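Local coordinates for protein cellulase (Xanthomonas axonopodis pv. citri, PDB 5HOS) that probably hydrolyses internal beta-1,4-glucosidic bonds of cellulose and related glucans, as an endoglucanase of glycoside hydrolase family 5, at residues K107-K119 with N150-I163. Sequence-based numbering, arbitrary orientation.
Sequences KMYVIVDVHNYAK and NAVIFGLMNEPYDI
The amide of Asn158 lies flat over one face of the His115 imidazole, the two planes 12° apart, with Asn158 ND2 3.2 Å from His115 CE1. With the planes so nearly parallel this is a stack; Asn158 ND2 also lies near His115 NE2, but the geometry is too poor for a hydrogen bond. A first torsion of -171° turns the Asn158 amide away from its own backbone N and alongside the ring, and brings CB over the same imidazole in a CH-pi contact; its OD1 accepts from Arg72. In the ring plane, His115 ND1 donates to the syn lone pair of Asp113 OD2 at 2.7 Å, a nearly straight bond that fixes the rotation of the imidazole.

Strands 109-114 and 152-155 are parallel neighbours, third and fourth in the eight-stranded (beta/alpha)8 barrel. Bonds such as Ile153 N to Val110 O (2.8 Å) join them. Branched residues suit both sheet faces: Ile111 CG1 packs on Ile153 CB toward the barrel interior, while Val112 CG2 meets Val152 CG1 (3.9 Å) on the side covered by helix 90-105. Gly155, with no side chain, pairs with Asp113, and Ile111 CG2 packs 4.0 Å from Gly155 CA.

Beyond the strands, the flexible thioether of Met157 bends back toward the type I' turn 116-119, its SD weakly accepting from Ala118 N; small Ala118 fits its methyl against Pro160 CB. Lys119 NZ forms a salt bridge with Asp162 OD2 at 2.7 Å and bonds weakly to Tyr161 OH.

Asn158-Glu159-Pro160 is the Asn-Glu-Pro signature after strand four in family 5, whose glutamate is typically the acid/base. Glu271 of strand 267-273 touches Glu159, Asn158 and His115. The chemistry is thus that of a polar cluster at the C-terminal ends of the strands, held by the His115–Asp113, Asn158–Arg72 and Glu159–His229 bonds and the amide–imidazole stack, consistent with a preorganised active site.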
# COMPACT_ATOMS: atom_id res chain seq x y z
N LYS A 107 17.32 -7.08 4.72
CA LYS A 107 17.61 -5.74 4.17
C LYS A 107 16.43 -5.13 3.39
O LYS A 107 16.60 -4.58 2.29
CB LYS A 107 18.90 -5.76 3.34
CG LYS A 107 20.11 -6.30 4.11
CD LYS A 107 21.41 -6.12 3.33
CE LYS A 107 22.50 -7.08 3.78
NZ LYS A 107 22.75 -7.07 5.25
N MET A 108 15.24 -5.25 3.97
CA MET A 108 14.03 -4.73 3.37
C MET A 108 13.37 -3.67 4.24
O MET A 108 13.59 -3.61 5.46
CB MET A 108 13.04 -5.87 3.11
CG MET A 108 13.56 -6.94 2.16
SD MET A 108 12.37 -8.27 1.93
CE MET A 108 11.41 -7.67 0.55
N TYR A 109 12.57 -2.83 3.58
CA TYR A 109 11.68 -1.86 4.23
C TYR A 109 10.30 -2.49 4.41
O TYR A 109 9.94 -3.42 3.69
CB TYR A 109 11.53 -0.62 3.35
CG TYR A 109 12.81 0.13 3.08
CD1 TYR A 109 13.61 -0.18 1.98
CD2 TYR A 109 13.22 1.17 3.91
CE1 TYR A 109 14.79 0.51 1.73
CE2 TYR A 109 14.40 1.87 3.67
CZ TYR A 109 15.17 1.53 2.58
OH TYR A 109 16.34 2.23 2.32
N VAL A 110 9.53 -1.96 5.37
CA VAL A 110 8.15 -2.40 5.60
C VAL A 110 7.24 -1.18 5.56
O VAL A 110 7.45 -0.22 6.31
CB VAL A 110 7.96 -3.13 6.94
CG1 VAL A 110 6.50 -3.44 7.21
CG2 VAL A 110 8.75 -4.41 6.96
N ILE A 111 6.22 -1.23 4.69
CA ILE A 111 5.12 -0.28 4.73
C ILE A 111 4.09 -0.87 5.66
O ILE A 111 3.54 -1.94 5.38
CB ILE A 111 4.48 -0.06 3.34
CG1 ILE A 111 5.51 0.45 2.33
CG2 ILE A 111 3.29 0.90 3.43
CD1 ILE A 111 5.10 0.21 0.89
N VAL A 112 3.81 -0.19 6.77
CA VAL A 112 2.70 -0.57 7.63
C VAL A 112 1.45 0.03 7.00
O VAL A 112 1.28 1.24 6.99
CB VAL A 112 2.88 -0.05 9.08
CG1 VAL A 112 1.67 -0.44 9.93
CG2 VAL A 112 4.16 -0.61 9.68
N ASP A 113 0.59 -0.84 6.48
CA ASP A 113 -0.62 -0.44 5.73
C ASP A 113 -1.82 -0.69 6.62
O ASP A 113 -2.21 -1.84 6.84
CB ASP A 113 -0.70 -1.23 4.40
CG ASP A 113 -2.13 -1.47 3.89
OD1 ASP A 113 -3.03 -0.62 4.08
OD2 ASP A 113 -2.35 -2.54 3.27
N VAL A 114 -2.42 0.39 7.11
CA VAL A 114 -3.66 0.30 7.88
C VAL A 114 -4.75 0.03 6.83
O VAL A 114 -5.16 0.94 6.11
CB VAL A 114 -3.93 1.59 8.68
CG1 VAL A 114 -5.25 1.50 9.44
CG2 VAL A 114 -2.78 1.87 9.64
N HIS A 115 -5.18 -1.23 6.77
CA HIS A 115 -5.90 -1.76 5.61
C HIS A 115 -7.40 -1.69 5.83
O HIS A 115 -8.08 -2.71 5.87
CB HIS A 115 -5.43 -3.19 5.31
CG HIS A 115 -5.71 -3.65 3.91
ND1 HIS A 115 -4.84 -3.45 2.87
CD2 HIS A 115 -6.76 -4.34 3.39
CE1 HIS A 115 -5.33 -3.98 1.77
NE2 HIS A 115 -6.50 -4.52 2.06
N ASN A 116 -7.91 -0.46 5.94
CA ASN A 116 -9.23 -0.22 6.52
C ASN A 116 -10.28 0.56 5.73
O ASN A 116 -11.38 0.77 6.24
CB ASN A 116 -9.05 0.39 7.91
CG ASN A 116 -9.01 -0.67 8.97
OD1 ASN A 116 -8.02 -1.39 9.09
ND2 ASN A 116 -10.11 -0.82 9.71
N TYR A 117 -9.97 0.97 4.50
CA TYR A 117 -10.96 1.62 3.64
C TYR A 117 -11.60 2.86 4.31
O TYR A 117 -12.76 3.18 4.06
CB TYR A 117 -12.01 0.60 3.17
CG TYR A 117 -11.40 -0.64 2.56
CD1 TYR A 117 -11.05 -0.67 1.22
CD2 TYR A 117 -11.12 -1.76 3.35
CE1 TYR A 117 -10.45 -1.79 0.66
CE2 TYR A 117 -10.52 -2.89 2.80
CZ TYR A 117 -10.20 -2.90 1.45
OH TYR A 117 -9.61 -4.01 0.89
N ALA A 118 -10.81 3.55 5.13
CA ALA A 118 -11.22 4.73 5.90
C ALA A 118 -12.38 4.48 6.86
O ALA A 118 -13.16 5.39 7.15
CB ALA A 118 -11.50 5.91 4.97
N LYS A 119 -12.48 3.25 7.36
CA LYS A 119 -13.49 2.86 8.32
C LYS A 119 -12.87 2.25 9.58
O LYS A 119 -11.81 1.60 9.52
CB LYS A 119 -14.48 1.87 7.69
CG LYS A 119 -15.37 2.51 6.64
CD LYS A 119 -16.29 1.48 6.00
CE LYS A 119 -17.46 2.16 5.31
NZ LYS A 119 -17.85 1.43 4.08
N ASN A 150 14.12 4.26 9.89
CA ASN A 150 14.16 4.39 8.43
C ASN A 150 13.68 3.14 7.67
O ASN A 150 13.36 3.24 6.50
CB ASN A 150 15.54 4.82 7.96
CG ASN A 150 15.53 5.42 6.57
OD1 ASN A 150 14.80 6.38 6.29
ND2 ASN A 150 16.32 4.84 5.67
N ALA A 151 13.61 1.99 8.33
CA ALA A 151 13.02 0.81 7.69
C ALA A 151 11.50 0.85 7.58
O ALA A 151 10.95 0.05 6.82
CB ALA A 151 13.42 -0.46 8.42
N VAL A 152 10.84 1.72 8.34
CA VAL A 152 9.39 1.69 8.47
C VAL A 152 8.76 2.86 7.74
O VAL A 152 9.11 4.02 7.99
CB VAL A 152 8.96 1.70 9.95
CG1 VAL A 152 7.46 1.50 10.09
CG2 VAL A 152 9.69 0.59 10.71
N ILE A 153 7.82 2.54 6.85
CA ILE A 153 7.09 3.51 6.05
C ILE A 153 5.63 3.48 6.51
O ILE A 153 5.06 2.41 6.77
CB ILE A 153 7.21 3.18 4.55
CG1 ILE A 153 8.68 3.22 4.10
CG2 ILE A 153 6.35 4.11 3.70
CD1 ILE A 153 8.94 2.49 2.80
N PHE A 154 5.03 4.66 6.62
CA PHE A 154 3.67 4.80 7.14
C PHE A 154 2.64 4.87 6.01
O PHE A 154 2.53 5.88 5.33
CB PHE A 154 3.59 6.04 8.03
CG PHE A 154 4.48 6.00 9.27
CD1 PHE A 154 4.93 4.81 9.81
CD2 PHE A 154 4.82 7.19 9.91
CE1 PHE A 154 5.71 4.79 10.96
CE2 PHE A 154 5.60 7.18 11.05
CZ PHE A 154 6.05 5.99 11.58
N GLY A 155 1.91 3.77 5.81
CA GLY A 155 0.80 3.72 4.84
C GLY A 155 -0.49 4.14 5.51
O GLY A 155 -1.18 3.31 6.10
N LEU A 156 -0.82 5.43 5.42
CA LEU A 156 -1.93 6.02 6.20
C LEU A 156 -3.23 5.23 6.18
O LEU A 156 -3.83 5.00 7.22
CB LEU A 156 -2.22 7.44 5.72
CG LEU A 156 -1.16 8.52 5.94
CD1 LEU A 156 -1.74 9.84 5.43
CD2 LEU A 156 -0.76 8.62 7.39
N MET A 157 -3.67 4.82 4.99
CA MET A 157 -4.95 4.13 4.87
C MET A 157 -5.09 3.43 3.54
O MET A 157 -4.88 4.05 2.51
CB MET A 157 -6.11 5.14 5.00
CG MET A 157 -7.51 4.52 4.96
SD MET A 157 -7.75 3.26 6.22
CE MET A 157 -7.39 4.17 7.72
N ASN A 158 -5.53 2.18 3.55
CA ASN A 158 -5.83 1.51 2.29
C ASN A 158 -7.18 1.96 1.72
O ASN A 158 -8.20 1.83 2.38
CB ASN A 158 -5.90 0.01 2.48
CG ASN A 158 -5.99 -0.72 1.16
OD1 ASN A 158 -5.09 -0.63 0.35
ND2 ASN A 158 -7.08 -1.45 0.95
N GLU A 159 -7.16 2.46 0.48
CA GLU A 159 -8.36 2.68 -0.34
C GLU A 159 -9.57 3.30 0.38
O GLU A 159 -10.63 2.67 0.47
CB GLU A 159 -8.76 1.37 -1.04
CG GLU A 159 -7.66 0.85 -1.97
CD GLU A 159 -8.10 -0.28 -2.90
OE1 GLU A 159 -9.27 -0.70 -2.84
OE2 GLU A 159 -7.25 -0.75 -3.70
N PRO A 160 -9.44 4.55 0.87
CA PRO A 160 -10.66 5.30 1.24
C PRO A 160 -11.62 5.32 0.05
O PRO A 160 -11.16 5.48 -1.08
CB PRO A 160 -10.14 6.72 1.51
CG PRO A 160 -8.66 6.61 1.64
CD PRO A 160 -8.24 5.41 0.84
N TYR A 161 -12.92 5.10 0.27
CA TYR A 161 -13.85 5.07 -0.88
C TYR A 161 -15.25 5.66 -0.75
O TYR A 161 -15.82 6.07 -1.76
CB TYR A 161 -13.97 3.67 -1.46
CG TYR A 161 -14.81 2.71 -0.65
CD1 TYR A 161 -14.23 1.94 0.36
CD2 TYR A 161 -16.16 2.54 -0.91
CE1 TYR A 161 -15.00 1.05 1.09
CE2 TYR A 161 -16.94 1.66 -0.19
CZ TYR A 161 -16.35 0.91 0.81
OH TYR A 161 -17.10 0.04 1.54
N ASP A 162 -15.84 5.66 0.45
CA ASP A 162 -17.15 6.30 0.64
C ASP A 162 -17.03 7.54 1.52
O ASP A 162 -17.92 7.88 2.29
CB ASP A 162 -18.24 5.29 1.08
CG ASP A 162 -17.95 4.63 2.40
OD1 ASP A 162 -17.06 5.08 3.16
OD2 ASP A 162 -18.65 3.63 2.70
N ILE A 163 -15.91 8.21 1.36
CA ILE A 163 -15.67 9.52 1.93
C ILE A 163 -15.24 10.29 0.72
O ILE A 163 -14.45 9.79 -0.08
CB ILE A 163 -14.58 9.50 3.05
CG1 ILE A 163 -14.20 10.93 3.44
CG2 ILE A 163 -13.34 8.72 2.64
CD1 ILE A 163 -13.48 11.03 4.76
O HOH W 1 -2.24 1.88 3.70
O HOH W 2 -14.34 4.96 2.62